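Local structure of sensor protein (Bacteroides thetaiotaomicron, 2X7X) at residues 28-33 against 252-257; 177-182 against 201-206. The protein senses fructose, binding beta-D-fructofuranose in the periplasmic domain described here, while the whole hybrid two-component protein probably passes the signal on through histidine kinase activity. All blocks are in the same frame, centred on the assembly; numbering follows the deposited sequence.

Contact 1: 28-33 against 252-257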
ATOM      1  N   LEU A  28     -18.247  10.812  -4.813  1.00 49.17           N
ATOM      2  CA  LEU A  28     -18.171  11.965  -5.704  1.00 50.38           C
ATOM      3  C   LEU A  28     -17.127  11.778  -6.821  1.00 51.40           C
ATOM      4  O   LEU A  28     -17.393  12.108  -7.979  1.00 51.72           O
ATOM      5  CB  LEU A  28     -17.886  13.249  -4.909  1.00 49.93           C
ATOM      6  CG  LEU A  28     -18.854  13.636  -3.786  1.00 49.47           C
ATOM      7  CD1 LEU A  28     -18.256  14.719  -2.903  1.00 49.30           C
ATOM      8  CD2 LEU A  28     -20.210  14.078  -4.323  1.00 49.39           C
ATOM      9  N   ARG A  29     -15.959  11.235  -6.483  1.00 52.55           N
ATOM     10  CA  ARG A  29     -14.908  11.030  -7.478  1.00 53.79           C
ATOM     11  C   ARG A  29     -15.352  10.031  -8.543  1.00 54.60           C
ATOM     12  O   ARG A  29     -15.025  10.184  -9.725  1.00 55.01           O
ATOM     13  CB  ARG A  29     -13.601  10.573  -6.829  1.00 53.73           C
ATOM     14  CG  ARG A  29     -12.441  10.459  -7.812  1.00 54.56           C
ATOM     15  CD  ARG A  29     -11.228   9.723  -7.241  1.00 54.70           C
ATOM     16  NE  ARG A  29     -10.699  10.423  -6.078  1.00 54.48           N
ATOM     17  CZ  ARG A  29     -10.573   9.881  -4.872  1.00 54.52           C
ATOM     18  NH1 ARG A  29     -10.094  10.615  -3.876  1.00 53.55           N
ATOM     19  NH2 ARG A  29     -10.910   8.607  -4.664  1.00 53.97           N
ATOM     20  N   GLU A  30     -16.099   9.013  -8.128  1.00 55.46           N
ATOM     21  CA  GLU A  30     -16.605   8.023  -9.071  1.00 56.16           C
ATOM     22  C   GLU A  30     -17.794   8.572  -9.876  1.00 56.88           C
ATOM     23  O   GLU A  30     -18.073   8.095 -10.978  1.00 56.82           O
ATOM     24  CB  GLU A  30     -16.977   6.725  -8.349  1.00 55.97           C
ATOM     25  CG  GLU A  30     -17.110   5.502  -9.250  1.00 55.31           C
ATOM     26  CD  GLU A  30     -15.784   5.031  -9.802  1.00 55.96           C
ATOM     27  OE1 GLU A  30     -14.728   5.339  -9.194  1.00 55.95           O
ATOM     28  OE2 GLU A  30     -15.794   4.354 -10.853  1.00 56.14           O
ATOM     29  N   ALA A  31     -18.490   9.568  -9.326  1.00 57.75           N
ATOM     30  CA  ALA A  31     -19.647  10.166  -9.998  1.00 58.91           C
ATOM     31  C   ALA A  31     -19.258  10.756 -11.357  1.00 59.62           C
ATOM     32  O   ALA A  31     -19.939  10.538 -12.364  1.00 59.85           O
ATOM     33  CB  ALA A  31     -20.320  11.229  -9.105  1.00 58.69           C
ATOM     34  N   MET A  32     -18.140  11.467 -11.381  1.00 60.33           N
ATOM     35  CA  MET A  32     -17.683  12.157 -12.575  1.00 61.25           C
ATOM     36  C   MET A  32     -17.235  11.218 -13.713  1.00 61.33           C
ATOM     37  O   MET A  32     -16.795  11.679 -14.765  1.00 61.57           O
ATOM     38  CB  MET A  32     -16.603  13.185 -12.198  1.00 61.61           C
ATOM     39  CG  MET A  32     -17.177  14.403 -11.460  1.00 62.97           C
ATOM     40  SD  MET A  32     -15.946  15.440 -10.637  1.00 66.28           S
ATOM     41  CE  MET A  32     -16.893  16.937 -10.290  1.00 65.75           C
ATOM     42  N   PHE A  33     -17.374   9.910 -13.509  1.00 61.43           N
ATOM     43  CA  PHE A  33     -17.121   8.926 -14.567  1.00 61.64           C
ATOM     44  C   PHE A  33     -18.413   8.462 -15.199  1.00 61.68           C
ATOM     45  O   PHE A  33     -18.418   7.552 -16.032  1.00 61.82           O
ATOM     46  CB  PHE A  33     -16.338   7.727 -14.032  1.00 61.63           C
ATOM     47  CG  PHE A  33     -14.891   8.011 -13.840  1.00 62.56           C
ATOM     48  CD1 PHE A  33     -13.979   7.747 -14.863  1.00 63.13           C
ATOM     49  CD2 PHE A  33     -14.433   8.580 -12.649  1.00 63.08           C
ATOM     50  CE1 PHE A  33     -12.630   8.032 -14.702  1.00 63.83           C
ATOM     51  CE2 PHE A  33     -13.082   8.871 -12.471  1.00 63.74           C
ATOM     52  CZ  PHE A  33     -12.176   8.600 -13.500  1.00 63.98           C
ATOM     53  N   VAL A 252     -19.384   1.481  -4.066  1.00 46.46           N
ATOM     54  CA  VAL A 252     -20.718   1.875  -3.628  1.00 46.86           C
ATOM     55  C   VAL A 252     -21.458   2.509  -4.791  1.00 47.26           C
ATOM     56  O   VAL A 252     -22.594   2.142  -5.068  1.00 47.26           O
ATOM     57  CB  VAL A 252     -20.674   2.856  -2.429  1.00 46.88           C
ATOM     58  CG1 VAL A 252     -22.032   3.496  -2.183  1.00 46.86           C
ATOM     59  CG2 VAL A 252     -20.212   2.143  -1.183  1.00 47.11           C
ATOM     60  N   LEU A 253     -20.810   3.445  -5.479  1.00 47.94           N
ATOM     61  CA  LEU A 253     -21.426   4.083  -6.632  1.00 48.56           C
ATOM     62  C   LEU A 253     -21.656   3.132  -7.810  1.00 49.02           C
ATOM     63  O   LEU A 253     -22.691   3.218  -8.472  1.00 49.13           O
ATOM     64  CB  LEU A 253     -20.644   5.306  -7.088  1.00 48.61           C
ATOM     65  CG  LEU A 253     -21.507   6.215  -7.980  1.00 48.92           C
ATOM     66  CD1 LEU A 253     -22.669   6.839  -7.197  1.00 47.91           C
ATOM     67  CD2 LEU A 253     -20.681   7.290  -8.625  1.00 47.90           C
ATOM     68  N   GLN A 254     -20.705   2.238  -8.068  1.00 49.40           N
ATOM     69  CA  GLN A 254     -20.865   1.249  -9.126  1.00 50.27           C
ATOM     70  C   GLN A 254     -22.108   0.412  -8.904  1.00 50.55           C
ATOM     71  O   GLN A 254     -22.770   0.000  -9.859  1.00 50.85           O
ATOM     72  CB  GLN A 254     -19.646   0.341  -9.225  1.00 50.51           C
ATOM     73  CG  GLN A 254     -18.756   0.629 -10.420  1.00 51.97           C
ATOM     74  CD  GLN A 254     -17.308   0.839 -10.013  1.00 53.77           C
ATOM     75  OE1 GLN A 254     -16.840   1.979  -9.943  1.00 54.59           O
ATOM     76  NE2 GLN A 254     -16.597  -0.252  -9.716  1.00 52.97           N
ATOM     77  N   LEU A 255     -22.415   0.165  -7.637  1.00 50.75           N
ATOM     78  CA  LEU A 255     -23.601  -0.578  -7.258  1.00 50.90           C
ATOM     79  C   LEU A 255     -24.838   0.258  -7.573  1.00 51.22           C
ATOM     80  O   LEU A 255     -25.771  -0.235  -8.205  1.00 51.43           O
ATOM     81  CB  LEU A 255     -23.541  -0.936  -5.771  1.00 50.75           C
ATOM     82  CG  LEU A 255     -24.617  -1.804  -5.117  1.00 50.49           C
ATOM     83  CD1 LEU A 255     -24.733  -3.178  -5.779  1.00 49.37           C
ATOM     84  CD2 LEU A 255     -24.305  -1.945  -3.629  1.00 49.89           C
ATOM     85  N   ALA A 256     -24.832   1.519  -7.145  1.00 51.31           N
ATOM     86  CA  ALA A 256     -25.905   2.452  -7.464  1.00 51.74           C
ATOM     87  C   ALA A 256     -26.180   2.473  -8.974  1.00 52.20           C
ATOM     88  O   ALA A 256     -27.322   2.283  -9.404  1.00 52.53           O
ATOM     89  CB  ALA A 256     -25.574   3.852  -6.949  1.00 51.27           C
ATOM     90  N   MET A 257     -25.128   2.667  -9.766  1.00 52.45           N
ATOM     91  CA  MET A 257     -25.246   2.716 -11.224  1.00 52.85           C
ATOM     92  C   MET A 257     -25.775   1.433 -11.869  1.00 52.94           C
ATOM     93  O   MET A 257     -26.626   1.494 -12.755  1.00 52.98           O
ATOM     94  CB  MET A 257     -23.917   3.124 -11.859  1.00 53.05           C
ATOM     95  CG  MET A 257     -23.577   4.587 -11.634  1.00 53.40           C
ATOM     96  SD  MET A 257     -25.065   5.577 -11.454  1.00 54.76           S
ATOM     97  CE  MET A 257     -24.616   7.078 -12.316  1.00 54.42           C
TER
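The carboxylate of Glu30 is engaged on two fronts: it faces the side-chain amide of Gln254 across the contact, and OE1 makes a salt bridge to Lys297 of the second subunit. The other oxygen, OE2, lies 2.8 Å from the atom modelled as OE1 of Gln254. That amide is probably turned over in the model; were its N and O exchanged, a hydrogen bond would be possible. The two flat groups are not stacked, their planes standing 61° apart. Glu30 starts out toward 252-257, and a bend at chi2 (70°) turns its acid group off the line of the chain; the methylene groups pack on Leu253 while the acid group reaches the second subunit.

Beside this polar pair the contact is apolar. Leu253 points at 28-33 with CG anti to its backbone N (chi1 -162°), and its CD2 methyl does most of the touching. It reaches CB of Glu30 at 3.8 Å and CB of Ala31 at 4.0 Å, bridging two successive residues at the end of helix 18-31 and lying against the backbone that joins them. Closer to the backbone, CB of Leu253 comes within 4.1 Å of CB of Glu30. The backbones are closest at Glu30 and Leu253, with the CA atoms 6.7 Å apart.

Both helices rest on the same parallel sheet: Leu28 and Ala31 touch strand 38-43, whereas Val252, Leu255 and Ala256 cover strands 90-93 and 104-108. Helices side by side over a parallel sheet are what the Rossmann-like alpha/beta lobe of a periplasmic binding protein is built from.

Contact 2: 177-182 against 201-206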
ATOM      1  N   ILE A 177     -12.745   9.241  29.290  1.00 28.30           N
ATOM      2  CA  ILE A 177     -13.417   9.158  30.577  1.00 28.07           C
ATOM      3  C   ILE A 177     -13.579   7.707  30.981  1.00 27.92           C
ATOM      4  O   ILE A 177     -13.178   7.318  32.065  1.00 27.82           O
ATOM      5  CB  ILE A 177     -14.787   9.859  30.551  1.00 28.37           C
ATOM      6  CG1 ILE A 177     -14.614  11.336  30.175  1.00 29.00           C
ATOM      7  CG2 ILE A 177     -15.530   9.687  31.888  1.00 27.71           C
ATOM      8  CD1 ILE A 177     -13.688  12.088  31.097  1.00 30.94           C
ATOM      9  N   GLU A 178     -14.149   6.900  30.099  1.00 28.04           N
ATOM     10  CA  GLU A 178     -14.405   5.496  30.443  1.00 27.77           C
ATOM     11  C   GLU A 178     -13.117   4.740  30.789  1.00 27.80           C
ATOM     12  O   GLU A 178     -13.087   3.990  31.772  1.00 27.93           O
ATOM     13  CB  GLU A 178     -15.200   4.806  29.342  1.00 27.37           C
ATOM     14  CG  GLU A 178     -16.620   5.295  29.260  1.00 26.91           C
ATOM     15  CD  GLU A 178     -17.215   5.116  27.885  1.00 29.13           C
ATOM     16  OE1 GLU A 178     -16.527   4.551  27.005  1.00 29.97           O
ATOM     17  OE2 GLU A 178     -18.375   5.544  27.674  1.00 28.22           O
ATOM     18  N   MET A 179     -12.049   4.966  30.014  1.00 27.52           N
ATOM     19  CA  MET A 179     -10.754   4.341  30.305  1.00 27.33           C
ATOM     20  C   MET A 179     -10.201   4.777  31.672  1.00 27.79           C
ATOM     21  O   MET A 179      -9.569   3.972  32.370  1.00 27.65           O
ATOM     22  CB  MET A 179      -9.743   4.613  29.192  1.00 26.73           C
ATOM     23  CG  MET A 179      -8.466   3.807  29.288  1.00 26.11           C
ATOM     24  SD  MET A 179      -8.702   2.008  29.142  1.00 26.87           S
ATOM     25  CE  MET A 179      -7.187   1.417  29.895  1.00 25.74           C
ATOM     26  N   ASP A 180     -10.435   6.042  32.042  1.00 28.40           N
ATOM     27  CA  ASP A 180     -10.056   6.564  33.349  1.00 28.89           C
ATOM     28  C   ASP A 180     -10.699   5.733  34.416  1.00 29.09           C
ATOM     29  O   ASP A 180     -10.039   5.288  35.345  1.00 29.31           O
ATOM     30  CB  ASP A 180     -10.551   7.984  33.531  1.00 29.45           C
ATOM     31  CG  ASP A 180      -9.521   9.015  33.184  1.00 31.07           C
ATOM     32  OD1 ASP A 180      -8.436   8.669  32.682  1.00 34.93           O
ATOM     33  OD2 ASP A 180      -9.805  10.199  33.412  1.00 33.05           O
ATOM     34  N   SER A 181     -12.001   5.521  34.277  1.00 29.45           N
ATOM     35  CA  SER A 181     -12.741   4.737  35.245  1.00 29.93           C
ATOM     36  C   SER A 181     -12.190   3.307  35.334  1.00 29.92           C
ATOM     37  O   SER A 181     -12.075   2.759  36.426  1.00 30.32           O
ATOM     38  CB  SER A 181     -14.237   4.750  34.910  1.00 29.94           C
ATOM     39  OG  SER A 181     -14.963   3.918  35.798  1.00 31.53           O
ATOM     40  N   MET A 182     -11.831   2.720  34.194  1.00 29.88           N
ATOM     41  CA  MET A 182     -11.308   1.352  34.171  1.00 29.99           C
ATOM     42  C   MET A 182      -9.933   1.219  34.845  1.00 30.43           C
ATOM     43  O   MET A 182      -9.707   0.281  35.625  1.00 30.32           O
ATOM     44  CB  MET A 182     -11.286   0.796  32.748  1.00 29.45           C
ATOM     45  CG  MET A 182     -12.658   0.533  32.177  1.00 29.90           C
ATOM     46  SD  MET A 182     -12.636   0.307  30.389  1.00 31.91           S
ATOM     47  CE  MET A 182     -14.333  -0.160  30.089  1.00 31.84           C
ATOM     48  N   PRO A 201      -6.864   6.203  20.507  1.00 21.52           N
ATOM     49  CA  PRO A 201      -5.943   7.193  21.112  1.00 21.90           C
ATOM     50  C   PRO A 201      -6.454   7.808  22.429  1.00 22.35           C
ATOM     51  O   PRO A 201      -5.657   8.294  23.243  1.00 22.68           O
ATOM     52  CB  PRO A 201      -5.796   8.276  20.035  1.00 21.91           C
ATOM     53  CG  PRO A 201      -6.894   8.012  19.034  1.00 21.91           C
ATOM     54  CD  PRO A 201      -7.300   6.584  19.152  1.00 21.41           C
ATOM     55  N   GLY A 202      -7.765   7.771  22.637  1.00 22.15           N
ATOM     56  CA  GLY A 202      -8.354   8.330  23.832  1.00 22.15           C
ATOM     57  C   GLY A 202      -8.038   7.464  25.024  1.00 22.46           C
ATOM     58  O   GLY A 202      -7.685   7.963  26.094  1.00 22.57           O
ATOM     59  N   ALA A 203      -8.173   6.156  24.834  1.00 22.27           N
ATOM     60  CA  ALA A 203      -7.877   5.204  25.879  1.00 22.29           C
ATOM     61  C   ALA A 203      -6.382   5.247  26.193  1.00 22.55           C
ATOM     62  O   ALA A 203      -5.979   5.142  27.356  1.00 22.17           O
ATOM     63  CB  ALA A 203      -8.276   3.811  25.441  1.00 21.88           C
ATOM     64  N   TYR A 204      -5.580   5.405  25.141  1.00 22.81           N
ATOM     65  CA  TYR A 204      -4.141   5.407  25.256  1.00 23.61           C
ATOM     66  C   TYR A 204      -3.694   6.608  26.068  1.00 24.10           C
ATOM     67  O   TYR A 204      -2.841   6.487  26.963  1.00 24.02           O
ATOM     68  CB  TYR A 204      -3.489   5.434  23.880  1.00 23.58           C
ATOM     69  CG  TYR A 204      -1.981   5.531  23.939  1.00 24.45           C
ATOM     70  CD1 TYR A 204      -1.183   4.373  23.941  1.00 24.76           C
ATOM     71  CD2 TYR A 204      -1.340   6.778  23.981  1.00 23.97           C
ATOM     72  CE1 TYR A 204       0.208   4.453  23.983  1.00 24.60           C
ATOM     73  CE2 TYR A 204       0.044   6.869  24.033  1.00 23.79           C
ATOM     74  CZ  TYR A 204       0.813   5.706  24.038  1.00 26.31           C
ATOM     75  OH  TYR A 204       2.196   5.802  24.103  1.00 29.30           O
ATOM     76  N   GLN A 205      -4.284   7.761  25.765  1.00 24.34           N
ATOM     77  CA  GLN A 205      -3.963   8.972  26.489  1.00 24.72           C
ATOM     78  C   GLN A 205      -4.405   8.880  27.959  1.00 24.41           C
ATOM     79  O   GLN A 205      -3.746   9.430  28.855  1.00 24.54           O
ATOM     80  CB  GLN A 205      -4.533  10.192  25.788  1.00 24.88           C
ATOM     81  CG  GLN A 205      -4.293  11.458  26.542  1.00 27.94           C
ATOM     82  CD  GLN A 205      -3.842  12.580  25.657  1.00 33.36           C
ATOM     83  OE1 GLN A 205      -4.633  13.141  24.881  1.00 36.41           O
ATOM     84  NE2 GLN A 205      -2.568  12.941  25.775  1.00 32.92           N
ATOM     85  N   ALA A 206      -5.483   8.157  28.223  1.00 23.68           N
ATOM     86  CA  ALA A 206      -5.841   7.913  29.600  1.00 23.63           C
ATOM     87  C   ALA A 206      -4.740   7.099  30.295  1.00 23.96           C
ATOM     88  O   ALA A 206      -4.408   7.365  31.453  1.00 23.76           O
ATOM     89  CB  ALA A 206      -7.179   7.224  29.691  1.00 23.30           C
TER
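Helices 172-185 and 199-209 run in broadly the same direction where they meet, their local axes crossing at -41° and approaching to 8.3 Å. They are successive helices of a beta-alpha-beta-alpha-beta run in the second Rossmann-like lobe of the periplasmic binding protein fold, with strand 191-194 between them. On the 201-206 side the facing residues are alanines: the CA atoms of Met179 and Ala203 are 5.3 Å apart, and those of Asp180 and Ala206 5.8 Å.

Met179 fills the seam. Its CG is anti to the backbone N (chi1 -170°), which carries the chain across to 201-206, and the bend at chi2 (63°) then turns the CG-SD bond nearly perpendicular to the neighbouring helix. CG touches two methyls one helical turn apart, 3.9 Å from CB of Ala203 and 3.7 Å from CB of Ala206, while SD lies 4.1 Å from CB of Ala203. Beyond the pair, Met179 also touches Met216, a residue of a potassium site, and Ala203 packs on Leu134 of strand 128-135, which ties the helices to the sheet beneath. The side chain of Ala203 is about 10 Å from those of the fructose-binding Asn196 and Arg198, so the contact is near the sugar pocket without lining it.

At the more exposed margin, the carboxylate of Asp180 leans to the flank of the other helix, where OD1 meets CB of Ala206 at 3.6 Å in van der Waals contact.

Overall arrangement
The two contacts are 39 Å apart between centres and about 23 Å between nearest atoms, and the chain's centre lies between them. Each joins two helices within one lobe: contact 1 on the sheet that contains strand 8-13, contact 2 on the sheet that contains strand 128-135. Both segments of contact 2 fall between those of contact 1 in sequence, because the chain builds most of the first lobe, crosses to the second, and returns after strand 241-244 to pack helix 249-260 beside helix 18-31. The first lobe is thus closed by distant parts of the chain. Fructose sits between the lobes, and contact 1 also borders the second subunit, which contact 2 does not touch.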